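Local coordinates for protein branched-chain alpha-ketoacid decarboxylase (Lactococcus lactis, PDB 2VBF) that probably decarboxylates branched-chain and aromatic alpha-keto acids to aldehydes, using thiamine diphosphate anchored through a magnesium ion, at residues S285-S288 with L289-F292; H317-E320 with N321-I324; R381-Q384 with A385-S388; D480-T483 with V484-E487; K563-A566 with E567-K570. All blocks are in the same frame, centred on the assembly; numbering follows the deposited sequence. Where two conformers were deposited one is given.

In the fold
Along the chain the five local contacts follow one another without overlap. Interactions 1 and 2 belong to the central domain: helix 287-295 leads into strand 298-302, which pairs with strand 323-326 of interaction 2 in one mixed sheet, and the centres of interactions 1 and 2 are about 17 Å apart. Interaction 3 lies on helix 379-389, just ahead of strand 394-398 in the parallel sheet that also holds strand 473-478, from which interaction 4 departs toward the cofactor. Interaction 5, at the C-terminal end of the chain, sits about 15 Å from interaction 4, centre to centre, and touches it through Lys563 and Glu487. Both also reach the second subunit, so cofactor site, terminal helix and dimer interface come together there.

Interaction 1 (S285-S288 with L289-F292); sequences SEIS and LKNF
Glu286 reaches across to Leu289, its OE1 accepting the backbone N of Leu289 at 3.1 Å from above the carboxylate plane, about 50° out of it. The same oxygen accepts a hydrogen bond from Ser288 OG at 2.6 Å, on its syn lone pair, and OE2 receives the backbone N of Ser288 at 2.9 Å. Three bonds thus fix the carboxylate over the first turn. Glu286 can do this because its chain runs away from its own backbone N (chi1 -173°) and then folds back at chi2; a long acidic side chain suits the place, since its negative charge faces amides with no earlier helical carbonyl to bind. Below it the regular pattern starts at once, with Lys290 N bonded to Glu286 O at 2.9 Å and Asn291 N to Ile287 O at 2.9 Å. Ser285, just ahead of the helix, lays CB against Lys290 CB at 3.9 Å, while its OG turns back to Gly282 O and Asn281 N. Farther out, apolar Leu289 and Phe292 face inward onto Leu277 of strand 276-279, and Lys230 makes a cation-pi contact with Phe292. This is a side-chain N-cap, with Glu286 opening helix 287-295 against the sheet of the central domain.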
loop_
_atom_site.group_PDB
_atom_site.type_symbol
_atom_site.label_atom_id
_atom_site.label_comp_id
_atom_site.label_asym_id
_atom_site.label_seq_id
_atom_site.Cartn_x
_atom_site.Cartn_y
_atom_site.Cartn_z
ATOM N N SER A 285 15.673 -30.324 5.204
ATOM C CA SER A 285 14.860 -31.127 6.110
ATOM C C SER A 285 15.727 -31.822 7.152
ATOM O O SER A 285 16.890 -32.124 6.900
ATOM C CB SER A 285 14.098 -32.211 5.349
ATOM O OG SER A 285 13.331 -31.690 4.291
ATOM N N GLU A 286 15.147 -32.092 8.312
ATOM C CA GLU A 286 15.768 -33.005 9.268
ATOM C C GLU A 286 16.053 -34.324 8.533
ATOM O O GLU A 286 15.242 -34.770 7.713
ATOM C CB GLU A 286 14.853 -33.207 10.471
ATOM C CG GLU A 286 15.464 -33.996 11.614
ATOM C CD GLU A 286 15.264 -35.490 11.484
ATOM O OE1 GLU A 286 14.124 -35.912 11.159
ATOM O OE2 GLU A 286 16.244 -36.235 11.722
ATOM N N ILE A 287 17.209 -34.926 8.808
ATOM C CA ILE A 287 17.704 -36.068 8.022
ATOM C C ILE A 287 16.762 -37.292 8.011
ATOM O O ILE A 287 16.471 -37.841 6.938
ATOM C CB ILE A 287 19.166 -36.457 8.438
ATOM C CG1 ILE A 287 19.770 -37.474 7.475
ATOM C CG2 ILE A 287 19.233 -36.934 9.886
ATOM C CD1 ILE A 287 20.008 -36.917 6.103
ATOM N N SER A 288 16.265 -37.718 9.174
ATOM C CA SER A 288 15.347 -38.872 9.185
ATOM C C SER A 288 14.064 -38.588 8.399
ATOM O O SER A 288 13.571 -39.463 7.696
ATOM C CB SER A 288 15.025 -39.352 10.599
ATOM O OG SER A 288 14.163 -38.464 11.284
ATOM N N LEU A 289 13.530 -37.368 8.517
ATOM C CA LEU A 289 12.350 -36.969 7.742
ATOM C C LEU A 289 12.622 -36.994 6.233
ATOM O O LEU A 289 11.862 -37.576 5.460
ATOM C CB LEU A 289 11.879 -35.574 8.181
ATOM C CG LEU A 289 10.551 -35.109 7.580
ATOM C CD1 LEU A 289 9.832 -34.133 8.502
ATOM C CD2 LEU A 289 10.774 -34.494 6.222
ATOM N N LYS A 290 13.713 -36.351 5.832
ATOM C CA LYS A 290 14.165 -36.341 4.447
ATOM C C LYS A 290 14.259 -37.752 3.869
ATOM O O LYS A 290 13.697 -38.051 2.829
ATOM C CB LYS A 290 15.531 -35.677 4.371
ATOM C CG LYS A 290 15.966 -35.350 2.975
ATOM C CD LYS A 290 17.079 -34.317 3.003
ATOM C CE LYS A 290 18.470 -34.921 2.993
ATOM N NZ LYS A 290 18.557 -36.292 3.536
ATOM N N ASN A 291 14.951 -38.629 4.576
ATOM C CA ASN A 291 15.108 -40.001 4.125
ATOM C C ASN A 291 13.784 -40.758 3.985
ATOM O O ASN A 291 13.617 -41.543 3.051
ATOM C CB ASN A 291 16.017 -40.761 5.086
ATOM C CG ASN A 291 17.460 -40.277 5.044
ATOM O OD1 ASN A 291 17.889 -39.605 4.095
ATOM N ND2 ASN A 291 18.221 -40.625 6.080
ATOM N N PHE A 292 12.855 -40.515 4.910
ATOM C CA PHE A 292 11.570 -41.189 4.917
ATOM C C PHE A 292 10.761 -40.759 3.698
ATOM O O PHE A 292 10.311 -41.595 2.899
ATOM C CB PHE A 292 10.798 -40.872 6.211
ATOM C CG PHE A 292 9.606 -41.767 6.441
ATOM C CD1 PHE A 292 9.660 -42.786 7.383
ATOM C CD2 PHE A 292 8.426 -41.589 5.723
ATOM C CE1 PHE A 292 8.572 -43.617 7.600
ATOM C CE2 PHE A 292 7.336 -42.432 5.919
ATOM C CZ PHE A 292 7.409 -43.450 6.870
#

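Interaction 2 (H317-E320 with N321-I324); sequences HLDE and NKMI
Asp319 OD1 accepts the backbone N of Asn321 at 2.9 Å, closing an Asx turn. The donor approaches about 43° out of the carboxylate plane. Overlapping it is a type I beta turn, in which Lys322 N bonds to Asp319 O at 2.9 Å, and a second turn follows, with Met323 N bonded to Glu320 O at 3.2 Å. The chain thereby bends by roughly a right angle just before it enters strand 323-326 of the mixed sheet in the central domain. Aspartate suits the first position because its short side chain, with CG anti to the backbone N (chi1 -168°), brings one oxygen to the amide two residues on and leaves the other for solvent. That second oxygen, OD2, accepts from a water at 2.6 Å, and the water in turn accepts a hydrogen bond from Asn321 ND2; Asn321 OD1 has its own partner in Asn335. Lys322 runs across the carboxylate, yet its NZ stays 4.3 Å from Asp319 OD2, beyond a salt bridge. Met323 makes the apolar part of the contact: a bend at its last torsion (chi3 -72°) turns the methyl back, and Met323 CE rests 3.7 Å from Leu318 CB.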
loop_
_atom_site.group_PDB
_atom_site.type_symbol
_atom_site.label_atom_id
_atom_site.label_comp_id
_atom_site.label_asym_id
_atom_site.label_seq_id
_atom_site.Cartn_x
_atom_site.Cartn_y
_atom_site.Cartn_z
ATOM N N HIS A 317 13.211 -34.039 -3.572
ATOM C CA HIS A 317 13.283 -35.224 -4.424
ATOM C C HIS A 317 11.980 -35.990 -4.270
ATOM O O HIS A 317 11.866 -36.857 -3.415
ATOM C CB HIS A 317 14.462 -36.107 -4.022
ATOM C CG HIS A 317 15.789 -35.435 -4.155
ATOM N ND1 HIS A 317 16.427 -35.279 -5.366
ATOM C CD2 HIS A 317 16.605 -34.882 -3.226
ATOM C CE1 HIS A 317 17.576 -34.653 -5.178
ATOM N NE2 HIS A 317 17.709 -34.403 -3.887
ATOM N N LEU A 318 10.999 -35.640 -5.094
ATOM C CA LEU A 318 9.678 -36.237 -5.027
ATOM C C LEU A 318 9.381 -36.822 -6.399
ATOM O O LEU A 318 9.181 -36.087 -7.360
ATOM C CB LEU A 318 8.619 -35.193 -4.627
ATOM C CG LEU A 318 8.832 -34.475 -3.288
ATOM C CD1 LEU A 318 7.856 -33.306 -3.130
ATOM C CD2 LEU A 318 8.705 -35.459 -2.115
ATOM N N ASP A 319 9.342 -38.148 -6.471
ATOM C CA ASP A 319 9.238 -38.868 -7.742
ATOM C C ASP A 319 7.796 -38.915 -8.272
ATOM O O ASP A 319 6.944 -39.627 -7.749
ATOM C CB ASP A 319 9.784 -40.290 -7.549
ATOM C CG ASP A 319 9.997 -41.034 -8.850
ATOM O OD1 ASP A 319 9.467 -40.631 -9.910
ATOM O OD2 ASP A 319 10.725 -42.044 -8.799
ATOM N N GLU A 320 7.545 -38.131 -9.320
ATOM C CA GLU A 320 6.281 -38.144 -10.065
ATOM C C GLU A 320 5.789 -39.546 -10.443
ATOM O O GLU A 320 4.586 -39.806 -10.450
ATOM C CB GLU A 320 6.419 -37.269 -11.330
ATOM C CG GLU A 320 7.622 -37.619 -12.260
ATOM C CD GLU A 320 9.004 -37.339 -11.637
ATOM O OE1 GLU A 320 9.144 -36.361 -10.863
ATOM O OE2 GLU A 320 9.951 -38.118 -11.907
ATOM N N ASN A 321 6.718 -40.460 -10.738
ATOM C CA ASN A 321 6.351 -41.822 -11.143
ATOM C C ASN A 321 5.719 -42.644 -10.019
ATOM O O ASN A 321 5.086 -43.663 -10.288
ATOM C CB ASN A 321 7.567 -42.572 -11.689
ATOM C CG ASN A 321 8.170 -41.901 -12.903
ATOM O OD1 ASN A 321 7.455 -41.477 -13.808
ATOM N ND2 ASN A 321 9.494 -41.801 -12.929
ATOM N N LYS A 322 5.892 -42.183 -8.777
ATOM C CA LYS A 322 5.352 -42.838 -7.591
ATOM C C LYS A 322 4.294 -41.970 -6.902
ATOM O O LYS A 322 4.014 -42.170 -5.720
ATOM C CB LYS A 322 6.483 -43.106 -6.585
ATOM C CG LYS A 322 7.634 -43.950 -7.096
ATOM C CD LYS A 322 8.773 -43.980 -6.071
ATOM C CE LYS A 322 10.129 -44.307 -6.722
ATOM N NZ LYS A 322 10.583 -45.714 -6.516
ATOM N N MET A 323 3.692 -41.031 -7.634
ATOM C CA MET A 323 2.883 -39.983 -7.004
ATOM C C MET A 323 1.496 -39.832 -7.606
ATOM O O MET A 323 1.327 -39.948 -8.822
ATOM C CB MET A 323 3.617 -38.650 -7.138
ATOM C CG MET A 323 2.944 -37.460 -6.444
ATOM S SD MET A 323 3.767 -35.907 -6.831
ATOM C CE MET A 323 5.287 -36.077 -5.883
ATOM N N ILE A 324 0.516 -39.583 -6.740
ATOM C CA ILE A 324 -0.754 -38.976 -7.132
ATOM C C ILE A 324 -0.807 -37.611 -6.436
ATOM O O ILE A 324 -0.768 -37.539 -5.204
ATOM C CB ILE A 324 -1.953 -39.839 -6.717
ATOM C CG1 ILE A 324 -1.997 -41.123 -7.550
ATOM C CG2 ILE A 324 -3.275 -39.075 -6.896
ATOM C CD1 ILE A 324 -2.929 -42.154 -7.030
HETATM O O HOH W 1 11.061 -43.591 -10.800
HETATM O O HOH W 2 2.327 -38.100 -10.901
#

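Interaction 3 (R381-Q384 with A385-S388); sequences RLWQ and AVES
Leu382, Trp383 and Val386 meet on the inward side of helix 379-389, which precedes strand 394-398 of the parallel cofactor-binding sheet. The backbone supplies one set of contacts, regular alpha-helical bonds such as Val386 N to Leu382 O at 2.9 Å and Glu387 N to Trp383 O at 2.9 Å. Apolar contacts form the second set. Val386 has CG1 opposite its backbone N (chi1 173°), which leaves CG2 beside that N and facing both partners: CG2 is 4.1 Å from Leu382 CD1 and 4.0 Å from Trp383 CE3, which it meets obliquely. Leu382 CD2 lies over a face of the same indole, toward its rim. Branched and aromatic residues suit this buried side, with Phe528 of helix 525-537 against Leu382 and Val386, and Phe449 edge-to-face with Trp383. Trp383 NE1 is hydrogen-bonded to Gln379 OE1, and the Trp383 side chain stands about 5 Å from that of Thr402, which binds thiamine diphosphate. Polar side chains make the third set: Arg381 forms a salt bridge with Glu525, and Glu387 OE2 accepts from Phe411 N. Glu387 also sends OE1 to a water at 2.9 Å, which donates its other proton to Gln384 O at 2.9 Å.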
loop_
_atom_site.group_PDB
_atom_site.type_symbol
_atom_site.label_atom_id
_atom_site.label_comp_id
_atom_site.label_asym_id
_atom_site.label_seq_id
_atom_site.Cartn_x
_atom_site.Cartn_y
_atom_site.Cartn_z
ATOM N N ARG A 381 17.736 -20.918 20.540
ATOM C CA ARG A 381 17.097 -21.131 21.841
ATOM C C ARG A 381 15.697 -20.529 21.922
ATOM O O ARG A 381 14.810 -21.099 22.562
ATOM C CB ARG A 381 17.979 -20.575 22.971
ATOM C CG ARG A 381 19.320 -21.291 23.101
ATOM C CD ARG A 381 19.181 -22.636 23.812
ATOM N NE ARG A 381 18.827 -22.462 25.218
ATOM C CZ ARG A 381 18.570 -23.457 26.058
ATOM N NH1 ARG A 381 18.603 -24.714 25.641
ATOM N NH2 ARG A 381 18.262 -23.186 27.318
ATOM N N LEU A 382 15.498 -19.372 21.281
ATOM C CA LEU A 382 14.188 -18.743 21.239
ATOM C C LEU A 382 13.145 -19.712 20.689
ATOM O O LEU A 382 12.079 -19.879 21.288
ATOM C CB LEU A 382 14.207 -17.465 20.388
ATOM C CG LEU A 382 12.858 -16.803 20.085
ATOM C CD1 LEU A 382 12.086 -16.412 21.341
ATOM C CD2 LEU A 382 13.044 -15.563 19.204
ATOM N N TRP A 383 13.444 -20.347 19.553
ATOM C CA TRP A 383 12.421 -21.192 18.899
ATOM C C TRP A 383 12.221 -22.500 19.665
ATOM O O TRP A 383 11.121 -23.038 19.671
ATOM C CB TRP A 383 12.701 -21.390 17.401
ATOM C CG TRP A 383 12.849 -20.058 16.757
ATOM C CD1 TRP A 383 13.980 -19.540 16.220
ATOM C CD2 TRP A 383 11.865 -19.015 16.713
ATOM N NE1 TRP A 383 13.758 -18.250 15.800
ATOM C CE2 TRP A 383 12.469 -17.903 16.091
ATOM C CE3 TRP A 383 10.528 -18.916 17.124
ATOM C CZ2 TRP A 383 11.785 -16.712 15.864
ATOM C CZ3 TRP A 383 9.844 -17.724 16.896
ATOM C CH2 TRP A 383 10.476 -16.641 16.269
ATOM N N GLN A 384 13.277 -22.985 20.322
ATOM C CA GLN A 384 13.160 -24.135 21.237
ATOM C C GLN A 384 12.196 -23.789 22.370
ATOM O O GLN A 384 11.315 -24.584 22.729
ATOM C CB GLN A 384 14.533 -24.509 21.805
ATOM C CG GLN A 384 14.566 -25.843 22.560
ATOM C CD GLN A 384 15.837 -26.041 23.360
ATOM O OE1 GLN A 384 16.826 -25.340 23.161
ATOM N NE2 GLN A 384 15.809 -26.991 24.290
ATOM N N ALA A 385 12.355 -22.591 22.929
ATOM C CA ALA A 385 11.478 -22.099 23.982
ATOM C C ALA A 385 10.026 -21.965 23.524
ATOM O O ALA A 385 9.112 -22.386 24.230
ATOM C CB ALA A 385 11.988 -20.767 24.517
ATOM N N VAL A 386 9.812 -21.382 22.341
ATOM C CA VAL A 386 8.456 -21.225 21.804
ATOM C C VAL A 386 7.800 -22.596 21.581
ATOM O O VAL A 386 6.630 -22.784 21.922
ATOM C CB VAL A 386 8.424 -20.379 20.501
ATOM C CG1 VAL A 386 7.031 -20.396 19.893
ATOM C CG2 VAL A 386 8.862 -18.941 20.775
ATOM N N GLU A 387 8.570 -23.547 21.055
ATOM C CA GLU A 387 8.067 -24.899 20.802
ATOM C C GLU A 387 7.583 -25.554 22.087
ATOM O O GLU A 387 6.498 -26.130 22.121
ATOM C CB GLU A 387 9.141 -25.776 20.168
ATOM C CG GLU A 387 8.652 -27.191 19.844
ATOM C CD GLU A 387 9.653 -27.984 19.055
ATOM O OE1 GLU A 387 10.791 -28.149 19.542
ATOM O OE2 GLU A 387 9.313 -28.458 17.958
ATOM N N SER A 388 8.401 -25.462 23.131
ATOM C CA SER A 388 8.067 -26.018 24.444
ATOM C C SER A 388 6.856 -25.323 25.067
ATOM O O SER A 388 5.918 -25.981 25.529
ATOM C CB SER A 388 9.284 -25.899 25.375
ATOM O OG SER A 388 9.164 -26.746 26.509
HETATM O O HOH W 3 11.412 -27.499 22.326
#

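Interaction 4 (D480-T483 with V484-E487); sequences DGYT and VERE. With MG (magnesium ion), chain E; TPP (thiamine diphosphate), chain F.
Arg486 stretches back along the start of its helix, extended as far as NE, and its NH2 donates to Asp480 O at 2.9 Å, with the oxygen near the guanidinium edge. Asp480 follows the closing Asn-Asn of the GDG...NN thiamine diphosphate motif; from there the loop after strand 473-478 leads into helix 483-488, with Tyr482 at the N-cap. Arg486 has further partners in Asp497 and Pro491, tying the loop from the side away from the cofactor. Tyr482 and Glu485 turn the other way, with Tyr482 CB packed on Glu485 CG at 3.6 Å. The tyrosine ring presents a face to the thiazolium methyl CM4, 4.0 Å above its centre. Glu485, bent at chi2, brings CD to 3.6 Å from the cofactor's C4; Pro47 and Gly48 of the second subunit pack on this pair. Val484 has CG1 between its backbone N and carbonyl carbon (chi1 50°), which places that methyl 3.3 Å from the cofactor's S1. The helix start grips the diphosphate: Thr483 N donates to the cofactor's O3B at 2.8 Å and Val484 N to its O1B at 2.8 Å, and the helix dipole would favour this anion. Gly481 suits its place because its backbone angles leave no room for a CB beside the Asp480 carbonyl. Its O binds magnesium at 2.0 Å, completing the metal site with Asp452, Asn479, the cofactor's O2A and O3B, and a water.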
loop_
_atom_site.group_PDB
_atom_site.type_symbol
_atom_site.label_atom_id
_atom_site.label_comp_id
_atom_site.label_asym_id
_atom_site.label_seq_id
_atom_site.Cartn_x
_atom_site.Cartn_y
_atom_site.Cartn_z
ATOM N N ASP A 480 17.848 -4.822 15.338
ATOM C CA ASP A 480 18.485 -3.649 14.758
ATOM C C ASP A 480 18.576 -3.748 13.228
ATOM O O ASP A 480 19.636 -3.489 12.643
ATOM C CB ASP A 480 19.876 -3.470 15.389
ATOM C CG ASP A 480 20.493 -2.107 15.108
ATOM O OD1 ASP A 480 19.743 -1.121 14.864
ATOM O OD2 ASP A 480 21.740 -2.044 15.130
ATOM N N GLY A 481 17.448 -4.079 12.584
ATOM C CA GLY A 481 17.342 -4.093 11.112
ATOM C C GLY A 481 16.918 -5.403 10.456
ATOM O O GLY A 481 16.287 -6.259 11.096
ATOM N N TYR A 482 17.308 -5.562 9.189
ATOM C CA TYR A 482 16.816 -6.639 8.326
ATOM C C TYR A 482 17.802 -7.799 8.321
ATOM O O TYR A 482 18.648 -7.919 7.418
ATOM C CB TYR A 482 16.614 -6.173 6.875
ATOM C CG TYR A 482 15.684 -5.001 6.587
ATOM C CD1 TYR A 482 14.466 -4.832 7.240
ATOM C CD2 TYR A 482 16.018 -4.085 5.596
ATOM C CE1 TYR A 482 13.604 -3.784 6.899
ATOM C CE2 TYR A 482 15.174 -3.029 5.260
ATOM C CZ TYR A 482 13.972 -2.871 5.924
ATOM O OH TYR A 482 13.126 -1.829 5.603
ATOM N N THR A 483 17.707 -8.663 9.324
ATOM C CA THR A 483 18.680 -9.747 9.489
ATOM C C THR A 483 18.606 -10.766 8.360
ATOM O O THR A 483 19.631 -11.201 7.862
ATOM C CB THR A 483 18.555 -10.406 10.883
ATOM O OG1 THR A 483 19.124 -9.526 11.863
ATOM C CG2 THR A 483 19.283 -11.755 10.934
ATOM N N VAL A 484 17.403 -11.149 7.936
ATOM C CA VAL A 484 17.293 -12.054 6.790
ATOM C C VAL A 484 17.994 -11.472 5.554
ATOM O O VAL A 484 18.683 -12.198 4.837
ATOM C CB VAL A 484 15.838 -12.444 6.461
ATOM C CG1 VAL A 484 14.960 -11.226 6.361
ATOM C CG2 VAL A 484 15.770 -13.293 5.177
ATOM N N GLU A 485 17.859 -10.164 5.332
ATOM C CA GLU A 485 18.533 -9.520 4.197
ATOM C C GLU A 485 20.052 -9.539 4.360
ATOM O O GLU A 485 20.788 -9.820 3.396
ATOM C CB GLU A 485 18.039 -8.086 3.999
ATOM C CG GLU A 485 16.520 -7.951 3.750
ATOM C CD GLU A 485 16.054 -8.572 2.446
ATOM O OE1 GLU A 485 15.775 -7.804 1.495
ATOM O OE2 GLU A 485 15.945 -9.821 2.372
ATOM N N ARG A 486 20.525 -9.273 5.578
ATOM C CA ARG A 486 21.964 -9.324 5.883
ATOM C C ARG A 486 22.546 -10.704 5.584
ATOM O O ARG A 486 23.681 -10.820 5.129
ATOM C CB ARG A 486 22.216 -8.994 7.350
ATOM C CG ARG A 486 21.840 -7.583 7.779
ATOM C CD ARG A 486 22.195 -7.392 9.246
ATOM N NE ARG A 486 21.576 -6.222 9.861
ATOM C CZ ARG A 486 22.044 -4.983 9.758
ATOM N NH1 ARG A 486 23.137 -4.736 9.043
ATOM N NH2 ARG A 486 21.420 -3.989 10.374
ATOM N N GLU A 487 21.758 -11.743 5.841
ATOM C CA GLU A 487 22.151 -13.132 5.565
ATOM C C GLU A 487 22.240 -13.467 4.078
ATOM O O GLU A 487 23.033 -14.330 3.682
ATOM C CB GLU A 487 21.166 -14.100 6.237
ATOM C CG GLU A 487 21.195 -14.069 7.750
ATOM C CD GLU A 487 22.477 -14.659 8.330
ATOM O OE1 GLU A 487 22.969 -15.673 7.789
ATOM O OE2 GLU A 487 22.982 -14.114 9.328
HETATM MG MG MG E . 14.906 -7.370 12.133
HETATM N "N1'" TPP F . 9.098 -5.404 0.889
HETATM C "C2'" TPP F . 7.995 -6.207 1.021
HETATM C CM2 TPP F . 6.629 -5.583 0.973
HETATM N "N3'" TPP F . 8.164 -7.560 1.179
HETATM C "C4'" TPP F . 9.424 -8.120 1.204
HETATM N "N4'" TPP F . 9.534 -9.421 1.341
HETATM C "C5'" TPP F . 10.556 -7.305 1.096
HETATM C "C6'" TPP F . 10.386 -5.937 0.933
HETATM C "C7'" TPP F . 11.953 -7.881 1.154
HETATM N N3 TPP F . 12.280 -8.412 2.474
HETATM C C2 TPP F . 12.189 -9.731 2.878
HETATM S S1 TPP F . 12.628 -10.043 4.403
HETATM C C5 TPP F . 13.005 -8.479 4.609
HETATM C C4 TPP F . 12.784 -7.669 3.495
HETATM C CM4 TPP F . 13.057 -6.191 3.427
HETATM C C6 TPP F . 13.569 -8.060 5.952
HETATM C C7 TPP F . 12.651 -8.319 7.137
HETATM O O7 TPP F . 13.334 -7.842 8.271
HETATM P PA TPP F . 12.783 -8.077 9.749
HETATM O O1A TPP F . 11.275 -7.967 9.797
HETATM O O2A TPP F . 13.461 -7.069 10.658
HETATM O O3A TPP F . 13.164 -9.624 10.026
HETATM P PB TPP F . 14.541 -10.218 10.648
HETATM O O1B TPP F . 15.107 -11.132 9.599
HETATM O O2B TPP F . 14.120 -11.015 11.850
HETATM O O3B TPP F . 15.478 -9.104 11.023
HETATM O O HOH W 4 13.665 -8.682 13.240
#

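Interaction 5 (K563-A566 with E567-K570); sequences KLFA and EQNK
Lys563 O accepts the backbone N of Glu567 at 3.0 Å, while its side chain leads the other way to give NZ to Glu487 O. Leu564 comes next: its O receives Gln568 N at 3.0 Å and, in addition, a water at 2.7 Å that also donates to Glu567 OE1. Glu567, extended beyond CG, runs alongside Leu564 on this outer side, where a charged end can face solvent, and OE1 comes within 3.9 Å of Leu564 CD2. All this belongs to the last turns of helix 556-568, which closes the chain beside the cofactor site and against the second subunit. Phe565 is the buried residue here. Gln568 lies beside it, CG anti to its backbone N (chi1 -178°), so that NE2 comes up at the ring edge, 4.2 Å from Phe565 CD1, with amide and ring planes 56° apart. NE2 is hydrogen-bonded to Asp308 OD2 and to a water that also lies near Phe565 O; His135 of the second subunit meets the ring steeply. Ala566 offers its O to Asn569 N at 3.2 Å, while the bond from that N to Phe565 O is weak. Asn569, the first residue to leave helical angles, sends ND2 to Asp49 of the second subunit.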
loop_
_atom_site.group_PDB
_atom_site.type_symbol
_atom_site.label_atom_id
_atom_site.label_comp_id
_atom_site.label_asym_id
_atom_site.label_seq_id
_atom_site.Cartn_x
_atom_site.Cartn_y
_atom_site.Cartn_z
ATOM N N LYS A 563 21.967 -18.372 2.090
ATOM C CA LYS A 563 22.990 -18.622 1.082
ATOM C C LYS A 563 22.380 -19.199 -0.201
ATOM O O LYS A 563 22.878 -18.951 -1.299
ATOM C CB LYS A 563 24.077 -19.537 1.664
ATOM C CG LYS A 563 24.794 -18.938 2.892
ATOM C CD LYS A 563 25.568 -17.670 2.528
ATOM C CE LYS A 563 26.179 -16.954 3.736
ATOM N NZ LYS A 563 25.345 -15.806 4.224
ATOM N N LEU A 564 21.280 -19.938 -0.064
ATOM C CA LEU A 564 20.594 -20.502 -1.219
ATOM C C LEU A 564 19.819 -19.429 -1.980
ATOM O O LEU A 564 19.773 -19.471 -3.213
ATOM C CB LEU A 564 19.677 -21.652 -0.801
ATOM C CG LEU A 564 20.408 -22.833 -0.146
ATOM C CD1 LEU A 564 19.425 -23.919 0.292
ATOM C CD2 LEU A 564 21.451 -23.398 -1.108
ATOM N N PHE A 565 19.204 -18.483 -1.260
ATOM C CA PHE A 565 18.607 -17.314 -1.910
ATOM C C PHE A 565 19.677 -16.519 -2.676
ATOM O O PHE A 565 19.452 -16.099 -3.814
ATOM C CB PHE A 565 17.937 -16.378 -0.899
ATOM C CG PHE A 565 16.591 -16.855 -0.384
ATOM C CD1 PHE A 565 15.557 -17.190 -1.256
ATOM C CD2 PHE A 565 16.336 -16.874 0.984
ATOM C CE1 PHE A 565 14.309 -17.604 -0.767
ATOM C CE2 PHE A 565 15.094 -17.270 1.477
ATOM C CZ PHE A 565 14.079 -17.640 0.591
ATOM N N ALA A 566 20.834 -16.321 -2.045
ATOM C CA ALA A 566 21.939 -15.591 -2.660
ATOM C C ALA A 566 22.354 -16.255 -3.970
ATOM O O ALA A 566 22.582 -15.587 -4.980
ATOM C CB ALA A 566 23.127 -15.525 -1.699
ATOM N N GLU A 567 22.425 -17.581 -3.945
ATOM C CA GLU A 567 22.830 -18.377 -5.099
ATOM C C GLU A 567 21.799 -18.284 -6.230
ATOM O O GLU A 567 22.147 -18.228 -7.414
ATOM C CB GLU A 567 23.009 -19.821 -4.639
ATOM C CG GLU A 567 23.528 -20.796 -5.665
ATOM C CD GLU A 567 23.950 -22.103 -5.005
ATOM O OE1 GLU A 567 23.058 -22.905 -4.628
ATOM O OE2 GLU A 567 25.176 -22.307 -4.834
ATOM N N GLN A 568 20.525 -18.242 -5.846
ATOM C CA GLN A 568 19.426 -18.114 -6.802
ATOM C C GLN A 568 19.488 -16.801 -7.577
ATOM O O GLN A 568 18.990 -16.705 -8.709
ATOM C CB GLN A 568 18.091 -18.231 -6.051
ATOM C CG GLN A 568 16.866 -18.165 -6.942
ATOM C CD GLN A 568 15.622 -18.666 -6.241
ATOM O OE1 GLN A 568 15.185 -19.793 -6.487
ATOM N NE2 GLN A 568 15.050 -17.842 -5.360
ATOM N N ASN A 569 20.098 -15.789 -6.971
ATOM C CA ASN A 569 20.224 -14.469 -7.599
ATOM C C ASN A 569 21.547 -14.259 -8.343
ATOM O O ASN A 569 21.830 -13.146 -8.795
ATOM C CB ASN A 569 20.033 -13.373 -6.544
ATOM C CG ASN A 569 18.604 -13.324 -6.004
ATOM O OD1 ASN A 569 17.651 -13.678 -6.702
ATOM N ND2 ASN A 569 18.454 -12.874 -4.765
ATOM N N LYS A 570 22.349 -15.321 -8.458
ATOM C CA LYS A 570 23.601 -15.273 -9.227
ATOM C C LYS A 570 23.400 -15.894 -10.605
ATOM O O LYS A 570 22.432 -16.623 -10.833
ATOM C CB LYS A 570 24.719 -15.997 -8.475
ATOM C CG LYS A 570 25.106 -15.299 -7.190
ATOM C CD LYS A 570 26.187 -16.037 -6.402
ATOM C CE LYS A 570 26.368 -15.400 -5.022
ATOM N NZ LYS A 570 27.713 -15.654 -4.426
HETATM O O HOH W 5 20.035 -21.752 -4.638
HETATM O O HOH W 6 16.473 -15.474 -4.373
#